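PDB 1TU7: glutathione S-transferase 2 from Onchocerca volvulus, which conjugates glutathione to electrophilic compounds and appears to be central to the parasite's detoxification system, working as a pi-class homodimer. Local coordinates for residues L21-I26 with P186-Y191; S43-G48 with Q59-G64; G123-F128 with D170-L175. One frame throughout, in Å; residues are numbered along the deposited sequence.

Contact 1 (L21-I26 with P186-Y191)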
loop_
_atom_site.group_PDB
_atom_site.type_symbol
_atom_site.label_atom_id
_atom_site.label_comp_id
_atom_site.label_asym_id
_atom_site.label_seq_id
_atom_site.Cartn_x
_atom_site.Cartn_y
_atom_site.Cartn_z
ATOM N N LEU A 21 -12.541 12.290 -7.269
ATOM C CA LEU A 21 -13.710 12.295 -8.131
ATOM C C LEU A 21 -14.373 13.667 -8.074
ATOM O O LEU A 21 -14.736 14.224 -9.090
ATOM C CB LEU A 21 -14.651 11.178 -7.705
ATOM C CG LEU A 21 -14.147 9.761 -7.899
ATOM C CD1 LEU A 21 -14.979 8.789 -7.144
ATOM C CD2 LEU A 21 -14.144 9.383 -9.386
ATOM N N VAL A 22 -14.499 14.213 -6.888
ATOM C CA VAL A 22 -15.141 15.519 -6.722
ATOM C C VAL A 22 -14.311 16.588 -7.425
ATOM O O VAL A 22 -14.844 17.382 -8.181
ATOM C CB VAL A 22 -15.319 15.872 -5.242
ATOM C CG1 VAL A 22 -15.664 17.326 -5.084
ATOM C CG2 VAL A 22 -16.427 15.024 -4.625
ATOM N N ASP A 23 -13.007 16.615 -7.207
ATOM C CA ASP A 23 -12.166 17.658 -7.770
ATOM C C ASP A 23 -12.085 17.581 -9.278
ATOM O O ASP A 23 -12.032 18.613 -9.959
ATOM C CB ASP A 23 -10.769 17.585 -7.181
ATOM C CG ASP A 23 -9.913 18.743 -7.607
ATOM O OD1 ASP A 23 -8.887 18.496 -8.298
ATOM O OD2 ASP A 23 -10.204 19.900 -7.276
ATOM N N GLN A 24 -12.054 16.365 -9.811
ATOM C CA GLN A 24 -12.003 16.130 -11.254
ATOM C C GLN A 24 -13.381 16.224 -11.906
ATOM O O GLN A 24 -13.483 16.103 -13.129
ATOM C CB GLN A 24 -11.346 14.784 -11.547
ATOM C CG GLN A 24 -9.845 14.752 -11.289
ATOM C CD GLN A 24 -9.120 15.857 -11.987
ATOM O OE1 GLN A 24 -9.285 16.019 -13.185
ATOM N NE2 GLN A 24 -8.390 16.665 -11.241
ATOM N N ASP A 25 -14.416 16.455 -11.101
ATOM C CA ASP A 25 -15.801 16.536 -11.550
ATOM C C ASP A 25 -16.259 15.296 -12.292
ATOM O O ASP A 25 -16.970 15.363 -13.308
ATOM C CB ASP A 25 -16.033 17.805 -12.382
ATOM C CG ASP A 25 -17.438 18.278 -12.296
ATOM O OD1 ASP A 25 -17.870 18.986 -13.230
ATOM O OD2 ASP A 25 -18.174 18.008 -11.325
ATOM N N ILE A 26 -15.853 14.140 -11.772
ATOM C CA ILE A 26 -16.309 12.834 -12.233
ATOM C C ILE A 26 -17.503 12.488 -11.383
ATOM O O ILE A 26 -17.381 12.260 -10.157
ATOM C CB ILE A 26 -15.213 11.764 -12.088
ATOM C CG1 ILE A 26 -13.965 12.161 -12.852
ATOM C CG2 ILE A 26 -15.758 10.397 -12.517
ATOM C CD1 ILE A 26 -12.748 11.352 -12.403
ATOM N N PRO A 186 -11.950 25.131 -6.287
ATOM C CA PRO A 186 -13.383 25.407 -6.141
ATOM C C PRO A 186 -14.293 24.214 -5.837
ATOM O O PRO A 186 -15.189 24.336 -4.994
ATOM C CB PRO A 186 -13.748 26.036 -7.477
ATOM C CG PRO A 186 -12.509 26.771 -7.838
ATOM C CD PRO A 186 -11.406 25.730 -7.529
ATOM N N LYS A 187 -14.075 23.079 -6.495
ATOM C CA LYS A 187 -14.940 21.940 -6.278
ATOM C C LYS A 187 -14.689 21.389 -4.860
ATOM O O LYS A 187 -15.618 20.926 -4.206
ATOM C CB LYS A 187 -14.735 20.859 -7.360
ATOM C CG LYS A 187 -15.218 21.330 -8.737
ATOM C CD LYS A 187 -14.515 20.686 -9.925
ATOM C CE LYS A 187 -14.773 21.461 -11.246
ATOM N NZ LYS A 187 -13.679 22.411 -11.688
ATOM N N LEU A 188 -13.449 21.445 -4.400
ATOM C CA LEU A 188 -13.136 20.969 -3.046
ATOM C C LEU A 188 -13.603 21.918 -1.983
ATOM O O LEU A 188 -14.032 21.490 -0.937
ATOM C CB LEU A 188 -11.635 20.682 -2.892
ATOM C CG LEU A 188 -11.093 19.557 -3.756
ATOM C CD1 LEU A 188 -9.652 19.264 -3.448
ATOM C CD2 LEU A 188 -11.902 18.287 -3.617
ATOM N N LYS A 189 -13.576 23.220 -2.245
ATOM C CA LYS A 189 -14.042 24.176 -1.266
ATOM C C LYS A 189 -15.496 23.900 -0.966
ATOM O O LYS A 189 -15.898 23.859 0.197
ATOM C CB LYS A 189 -13.867 25.619 -1.785
ATOM C CG LYS A 189 -14.324 26.684 -0.806
ATOM C CD LYS A 189 -14.037 28.073 -1.357
ATOM C CE LYS A 189 -14.466 29.160 -0.388
ATOM N NZ LYS A 189 -14.180 30.505 -0.991
ATOM N N GLU A 190 -16.302 23.757 -2.000
ATOM C CA GLU A 190 -17.732 23.513 -1.815
ATOM C C GLU A 190 -17.991 22.177 -1.102
ATOM O O GLU A 190 -18.777 22.079 -0.146
ATOM C CB GLU A 190 -18.375 23.541 -3.187
ATOM C CG GLU A 190 -19.813 23.091 -3.296
ATOM C CD GLU A 190 -20.306 23.127 -4.745
ATOM O OE1 GLU A 190 -19.639 22.556 -5.671
ATOM O OE2 GLU A 190 -21.357 23.746 -4.971
ATOM N N TYR A 191 -17.270 21.156 -1.530
ATOM C CA TYR A 191 -17.460 19.813 -0.977
ATOM C C TYR A 191 -17.086 19.802 0.498
ATOM O O TYR A 191 -17.794 19.232 1.321
ATOM C CB TYR A 191 -16.596 18.837 -1.751
ATOM C CG TYR A 191 -16.558 17.446 -1.162
ATOM C CD1 TYR A 191 -15.453 17.007 -0.478
ATOM C CD2 TYR A 191 -17.638 16.596 -1.285
ATOM C CE1 TYR A 191 -15.405 15.714 0.061
ATOM C CE2 TYR A 191 -17.617 15.309 -0.744
ATOM C CZ TYR A 191 -16.498 14.871 -0.088
ATOM O OH TYR A 191 -16.510 13.598 0.448
HETATM O O HOH W 1 -11.656 22.122 -7.993
#

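Contact 2 (S43-G48 with Q59-G64). With GSH (glutathione), chain C.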
loop_
_atom_site.group_PDB
_atom_site.type_symbol
_atom_site.label_atom_id
_atom_site.label_comp_id
_atom_site.label_asym_id
_atom_site.label_seq_id
_atom_site.Cartn_x
_atom_site.Cartn_y
_atom_site.Cartn_z
ATOM N N SER A 43 -19.269 -10.847 1.034
ATOM C CA SER A 43 -18.712 -11.844 0.121
ATOM C C SER A 43 -18.647 -11.374 -1.334
ATOM O O SER A 43 -17.937 -11.965 -2.144
ATOM C CB SER A 43 -19.493 -13.167 0.203
ATOM O OG SER A 43 -20.763 -13.023 -0.358
ATOM N N GLN A 44 -19.364 -10.298 -1.659
ATOM C CA GLN A 44 -19.319 -9.732 -3.000
ATOM C C GLN A 44 -18.006 -9.023 -3.332
ATOM O O GLN A 44 -17.770 -8.730 -4.492
ATOM C CB GLN A 44 -20.432 -8.722 -3.160
ATOM C CG GLN A 44 -21.815 -9.344 -2.977
ATOM C CD GLN A 44 -22.921 -8.361 -3.202
ATOM O OE1 GLN A 44 -22.708 -7.288 -3.766
ATOM N NE2 GLN A 44 -24.125 -8.726 -2.779
ATOM N N PHE A 45 -17.196 -8.750 -2.322
ATOM C CA PHE A 45 -15.937 -7.999 -2.461
ATOM C C PHE A 45 -14.781 -8.958 -2.376
ATOM O O PHE A 45 -14.796 -9.849 -1.551
ATOM C CB PHE A 45 -15.898 -6.901 -1.410
ATOM C CG PHE A 45 -17.085 -6.008 -1.530
ATOM C CD1 PHE A 45 -18.188 -6.202 -0.721
ATOM C CD2 PHE A 45 -17.174 -5.088 -2.557
ATOM C CE1 PHE A 45 -19.342 -5.435 -0.885
ATOM C CE2 PHE A 45 -18.305 -4.309 -2.720
ATOM C CZ PHE A 45 -19.392 -4.479 -1.889
ATOM N N GLN A 46 -13.785 -8.755 -3.230
ATOM C CA GLN A 46 -12.724 -9.729 -3.427
ATOM C C GLN A 46 -11.903 -10.053 -2.168
ATOM O O GLN A 46 -11.421 -11.168 -2.027
ATOM C CB GLN A 46 -11.817 -9.281 -4.577
ATOM C CG GLN A 46 -12.505 -9.279 -5.942
ATOM C CD GLN A 46 -13.018 -7.912 -6.414
ATOM O OE1 GLN A 46 -12.889 -7.550 -7.614
ATOM N NE2 GLN A 46 -13.622 -7.178 -5.514
ATOM N N PHE A 47 -11.731 -9.093 -1.260
ATOM C CA PHE A 47 -11.121 -9.338 0.038
ATOM C C PHE A 47 -12.074 -9.158 1.216
ATOM O O PHE A 47 -11.642 -9.049 2.339
ATOM C CB PHE A 47 -9.845 -8.494 0.210
ATOM C CG PHE A 47 -8.824 -8.782 -0.838
ATOM C CD1 PHE A 47 -8.572 -7.907 -1.891
ATOM C CD2 PHE A 47 -8.149 -9.984 -0.796
ATOM C CE1 PHE A 47 -7.638 -8.245 -2.852
ATOM C CE2 PHE A 47 -7.239 -10.315 -1.673
ATOM C CZ PHE A 47 -7.013 -9.473 -2.763
ATOM N N GLY A 48 -13.370 -9.106 0.929
ATOM C CA GLY A 48 -14.374 -8.941 1.960
ATOM C C GLY A 48 -14.374 -7.586 2.617
ATOM O O GLY A 48 -14.860 -7.431 3.736
ATOM N N GLN A 59 -15.246 -4.166 -11.195
ATOM C CA GLN A 59 -15.320 -4.067 -9.774
ATOM C C GLN A 59 -13.904 -4.089 -9.207
ATOM O O GLN A 59 -13.188 -5.101 -9.280
ATOM C CB GLN A 59 -16.149 -5.214 -9.186
ATOM C CG GLN A 59 -16.298 -5.110 -7.685
ATOM C CD GLN A 59 -16.800 -6.356 -6.975
ATOM O OE1 GLN A 59 -16.637 -7.462 -7.472
ATOM N NE2 GLN A 59 -17.314 -6.185 -5.770
ATOM N N ILE A 60 -13.498 -2.948 -8.624
ATOM C CA ILE A 60 -12.140 -2.749 -8.148
ATOM C C ILE A 60 -12.149 -2.465 -6.652
ATOM O O ILE A 60 -12.685 -1.447 -6.209
ATOM C CB ILE A 60 -11.489 -1.572 -8.885
ATOM C CG1 ILE A 60 -11.667 -1.712 -10.389
ATOM C CG2 ILE A 60 -10.015 -1.510 -8.507
ATOM C CD1 ILE A 60 -11.358 -0.441 -11.136
ATOM N N VAL A 61 -11.581 -3.356 -5.855
ATOM C CA VAL A 61 -11.303 -3.074 -4.467
ATOM C C VAL A 61 -9.816 -2.703 -4.310
ATOM O O VAL A 61 -9.075 -2.699 -5.299
ATOM C CB VAL A 61 -11.739 -4.230 -3.517
ATOM C CG1 VAL A 61 -13.234 -4.418 -3.576
ATOM C CG2 VAL A 61 -11.017 -5.547 -3.816
ATOM N N GLN A 62 -9.443 -2.339 -3.077
ATOM C CA GLN A 62 -8.123 -1.859 -2.674
ATOM C C GLN A 62 -7.975 -0.394 -3.020
ATOM O O GLN A 62 -7.804 -0.022 -4.168
ATOM C CB GLN A 62 -6.973 -2.709 -3.221
ATOM C CG GLN A 62 -6.917 -4.091 -2.591
ATOM C CD GLN A 62 -6.453 -4.133 -1.157
ATOM O OE1 GLN A 62 -6.552 -5.193 -0.484
ATOM N NE2 GLN A 62 -5.941 -3.049 -0.679
ATOM N N SER A 63 -7.997 0.437 -1.983
ATOM C CA SER A 63 -7.995 1.868 -2.158
ATOM C C SER A 63 -6.849 2.349 -3.031
ATOM O O SER A 63 -7.050 3.232 -3.848
ATOM C CB SER A 63 -7.973 2.592 -0.819
ATOM O OG SER A 63 -6.797 2.317 -0.062
ATOM N N GLY A 64 -5.644 1.798 -2.880
ATOM C CA GLY A 64 -4.544 2.236 -3.710
ATOM C C GLY A 64 -4.680 1.861 -5.165
ATOM O O GLY A 64 -4.307 2.602 -6.070
HETATM N N1 GSH C . -5.831 -2.378 2.082
HETATM C CA1 GSH C . -7.208 -2.066 2.119
HETATM C C1 GSH C . -7.576 -0.943 1.244
HETATM O O11 GSH C . -6.659 0.042 1.215
HETATM O O12 GSH C . -8.653 -0.718 0.580
HETATM C CB1 GSH C . -7.950 -2.048 3.387
HETATM C CG1 GSH C . -9.451 -2.166 3.337
HETATM C CD1 GSH C . -10.044 -2.164 4.737
HETATM O OE1 GSH C . -9.211 -2.293 5.798
HETATM N N2 GSH C . -11.335 -2.015 4.856
HETATM C CA2 GSH C . -12.027 -1.927 6.144
HETATM C C2 GSH C . -13.253 -2.751 6.073
HETATM O O2 GSH C . -13.885 -2.970 4.866
HETATM C CB2 GSH C . -12.461 -0.493 6.432
HETATM S SG2 GSH C . -11.054 0.545 6.885
HETATM N N3 GSH C . -13.735 -3.292 7.179
HETATM C CA3 GSH C . -14.939 -4.072 7.078
HETATM C C3 GSH C . -14.698 -5.487 7.493
HETATM O O31 GSH C . -13.543 -6.111 7.381
HETATM O O32 GSH C . -15.799 -6.165 8.030
#

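Contact 3 (G123-F128 with D170-L175)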
loop_
_atom_site.group_PDB
_atom_site.type_symbol
_atom_site.label_atom_id
_atom_site.label_comp_id
_atom_site.label_asym_id
_atom_site.label_seq_id
_atom_site.Cartn_x
_atom_site.Cartn_y
_atom_site.Cartn_z
ATOM N N GLY A 123 7.634 14.722 13.775
ATOM C CA GLY A 123 8.669 14.103 12.971
ATOM C C GLY A 123 8.137 13.482 11.703
ATOM O O GLY A 123 8.831 13.422 10.671
ATOM N N GLU A 124 6.913 12.978 11.769
ATOM C CA GLU A 124 6.323 12.404 10.568
ATOM C C GLU A 124 5.980 13.497 9.571
ATOM O O GLU A 124 6.271 13.352 8.382
ATOM C CB GLU A 124 5.108 11.547 10.912
ATOM C CG GLU A 124 5.481 10.300 11.708
ATOM C CD GLU A 124 6.654 9.585 11.087
ATOM O OE1 GLU A 124 7.754 9.544 11.719
ATOM O OE2 GLU A 124 6.514 9.127 9.940
ATOM N N LEU A 125 5.400 14.596 10.031
ATOM C CA LEU A 125 5.107 15.697 9.129
ATOM C C LEU A 125 6.360 16.304 8.549
ATOM O O LEU A 125 6.368 16.721 7.401
ATOM C CB LEU A 125 4.298 16.785 9.834
ATOM C CG LEU A 125 2.892 16.400 10.265
ATOM C CD1 LEU A 125 2.247 17.490 11.091
ATOM C CD2 LEU A 125 1.984 16.112 9.031
ATOM N N ALA A 126 7.420 16.341 9.343
ATOM C CA ALA A 126 8.673 16.888 8.862
ATOM C C ALA A 126 9.171 16.159 7.634
ATOM O O ALA A 126 9.759 16.766 6.734
ATOM C CB ALA A 126 9.717 16.846 9.951
ATOM N N LYS A 127 8.943 14.849 7.569
ATOM C CA LYS A 127 9.378 14.076 6.420
ATOM C C LYS A 127 8.652 14.566 5.172
ATOM O O LYS A 127 9.230 14.667 4.099
ATOM C CB LYS A 127 9.094 12.581 6.642
ATOM C CG LYS A 127 9.986 11.971 7.685
ATOM C CD LYS A 127 9.467 10.614 8.191
ATOM C CE LYS A 127 10.412 10.035 9.239
ATOM N NZ LYS A 127 9.983 8.673 9.681
ATOM N N PHE A 128 7.361 14.839 5.306
ATOM C CA PHE A 128 6.570 15.373 4.186
ATOM C C PHE A 128 6.933 16.804 3.781
ATOM O O PHE A 128 6.926 17.123 2.602
ATOM C CB PHE A 128 5.080 15.294 4.463
ATOM C CG PHE A 128 4.580 13.918 4.596
ATOM C CD1 PHE A 128 4.210 13.410 5.799
ATOM C CD2 PHE A 128 4.534 13.098 3.469
ATOM C CE1 PHE A 128 3.753 12.113 5.894
ATOM C CE2 PHE A 128 4.081 11.823 3.561
ATOM C CZ PHE A 128 3.713 11.331 4.782
ATOM N N ASP A 170 1.620 24.331 12.137
ATOM C CA ASP A 170 2.189 25.637 12.483
ATOM C C ASP A 170 3.639 25.730 12.035
ATOM O O ASP A 170 4.059 26.760 11.487
ATOM C CB ASP A 170 2.143 25.846 14.010
ATOM C CG ASP A 170 0.795 26.335 14.515
ATOM O OD1 ASP A 170 -0.156 26.526 13.717
ATOM O OD2 ASP A 170 0.602 26.543 15.736
ATOM N N LYS A 171 4.414 24.675 12.277
ATOM C CA LYS A 171 5.841 24.668 11.991
ATOM C C LYS A 171 6.205 24.115 10.611
ATOM O O LYS A 171 7.383 23.959 10.285
ATOM C CB LYS A 171 6.568 23.877 13.075
ATOM C CG LYS A 171 6.368 24.448 14.481
ATOM C CD LYS A 171 7.313 23.819 15.498
ATOM C CE LYS A 171 7.106 24.391 16.902
ATOM N NZ LYS A 171 6.342 25.676 16.884
ATOM N N PHE A 172 5.191 23.847 9.781
ATOM C CA PHE A 172 5.400 23.232 8.470
ATOM C C PHE A 172 4.725 24.067 7.399
ATOM O O PHE A 172 3.620 23.804 6.989
ATOM C CB PHE A 172 4.864 21.803 8.494
ATOM C CG PHE A 172 5.485 20.970 9.559
ATOM C CD1 PHE A 172 4.755 20.577 10.667
ATOM C CD2 PHE A 172 6.824 20.610 9.492
ATOM C CE1 PHE A 172 5.345 19.822 11.663
ATOM C CE2 PHE A 172 7.423 19.871 10.494
ATOM C CZ PHE A 172 6.681 19.465 11.574
ATOM N N PRO A 173 5.362 25.143 6.986
ATOM C CA PRO A 173 4.702 26.109 6.108
ATOM C C PRO A 173 4.350 25.593 4.714
ATOM O O PRO A 173 3.323 25.990 4.155
ATOM C CB PRO A 173 5.712 27.266 6.064
ATOM C CG PRO A 173 7.008 26.638 6.424
ATOM C CD PRO A 173 6.725 25.546 7.360
ATOM N N LEU A 174 5.182 24.742 4.136
ATOM C CA LEU A 174 4.836 24.179 2.823
ATOM C C LEU A 174 3.582 23.299 2.940
ATOM O O LEU A 174 2.688 23.382 2.116
ATOM C CB LEU A 174 5.971 23.377 2.217
ATOM C CG LEU A 174 7.286 24.133 1.957
ATOM C CD1 LEU A 174 8.358 23.198 1.434
ATOM C CD2 LEU A 174 7.068 25.256 0.995
ATOM N N LEU A 175 3.496 22.500 3.985
ATOM C CA LEU A 175 2.314 21.673 4.190
ATOM C C LEU A 175 1.082 22.484 4.483
ATOM O O LEU A 175 0.001 22.186 3.981
ATOM C CB LEU A 175 2.545 20.669 5.292
ATOM C CG LEU A 175 3.606 19.610 5.036
ATOM C CD1 LEU A 175 3.799 18.720 6.264
ATOM C CD2 LEU A 175 3.269 18.783 3.826
#

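Contact 1 (L21-I26 with P186-Y191)
K187 lies across the C-terminal end of helix 15-23 and can be followed outward atom by atom. Its CB rests against the carbonyl oxygen of V22, CG passes the same oxygen a little farther off, and CD comes up to the next carbonyl, 3.2 Å from D23 O. CE then reaches the CB of D25 at 4.0 Å. There the chain bends (chi4 99°), and NZ ends 5.6 Å from D25 OD1, too far for a salt bridge; the other carboxylate oxygen of D25 is paired with K27. The turn beneath the lysine is a Schellman motif: D25 leaves the helix with positive phi, I26 N bonds back to L21 O, and D25 N bonds back to V22 O. In the two-domain GST fold this is one place where the thioredoxin-like N-terminal domain, through helix 15-23, packs on helix 186-197 of the all-helical C-terminal domain. One turn further along that helix Y191 meets V22. The two methyls of V22 divide the work: CG1, anti to the backbone N (chi1 166°), touches Y191 CB at 3.8 Å, while CG2 sits over one face of the ring, a CH-pi contact 4.2 Å from the centroid and 22° off the normal. The phenol OH goes on to E15. On the other flank L188 runs across the D23 side chain, its CG 3.6 Å from D23 OD2. The same oxygen accepts a hydrogen bond from a water, which in turn accepts from the backbone N-H of K187; D23 OD1 is held by R185 and Y152.

Contact 2 (S43-G48 with Q59-G64)
Q59 and F45 cross at about a right angle, with the amide of the glutamine turned 58° from the plane of the ring. The glutamine is stretched out beyond CG, which carries its NE2 to the backbone carbonyl of Q44. This hydrogen bond is 2.9 Å from NE2 to Q44 O and fairly straight at 164°; the oxygen lies almost in the amide plane, but the nitrogen stands above the carbonyl plane. Alongside, the side chains of Q46 and Q59 run antiparallel, side by side, their amides 32° apart. V61 fits between the two aromatic side chains: its CG1 meets the edge of the F45 ring, 4.1 Å from CD2, and its CG2 lies 3.9 Å from CD1 of F47. F45 to G48 form a type I beta turn, packed here on edge strand 58-61 of the thioredoxin-like domain. The strand leads to Q62, the N-cap of helix 63-73, and S63, whose backbone N bonds glutathione O12 at 2.9 Å while its OG donates to O11 at 2.6 Å. The start of this helix thus holds the gamma-glutamyl carboxylate, and R95 bonds the same serine hydroxyl. The F47 ring also packs edge-to-face with F128 of the second subunit.

Contact 3 (G123-F128 with D170-L175)
In the all-helical C-terminal domain of the GST fold, the start of helix 173-183 packs against helix 109-132, and the N-cap residue F172 supplies much of the contact. Its ring lies athwart the L125 side chain. L125 CB stands over one face of that ring, 3.9 Å from the centroid and 20° off the normal, which makes a CH-pi contact off-centre on the face. The nearest ring carbon is CE1, 3.7 Å from L125 CB, and L125 CD1 also lies close to CD1 and CE1 of F172. At the far side of the ring CE2 reaches the helix backbone itself, 3.6 Å from A126 CA, and touches A126 CB as well. CG of F172 is anti to its carbonyl carbon (chi1 -57°), which lays the ring against helix 109-132 at L125 and A126. E129, one turn beyond L125 on the same helix, ties the two helices together by polar bonds: its carboxylate accepts from the backbone N-H groups of L174 and L175 at the start of helix 173-183. On its other flank, helix 109-132 faces the dimer partner, where K127 bonds F47 O of the second subunit while holding E124 in a salt bridge. L175 continues the packing from the F172 ring toward F128. Both its methyls touch F128 CB, CD2 at 4.0 Å, and CD1 also comes to 3.4 Å from the carbonyl oxygen of L125.

From the N terminus, the chain first passes 21-26, the first half of contact 1, which finds its partner only at 186-191, near the C-terminal end. The long loop so closed contains both other contacts. Contact 2 comes first, a short loop within the N-terminal domain joining the turn before strand 52-55 to edge strand 58-61 and the residue that caps helix 63-73. Contact 3 follows in series, closing a loop within the C-terminal domain between helices 109-132 and 173-183. None cross. Contact 1 alone spans the two domains; contacts 2 and 3 lie on opposite sides of the chain's centre, their centres about 33 Å apart.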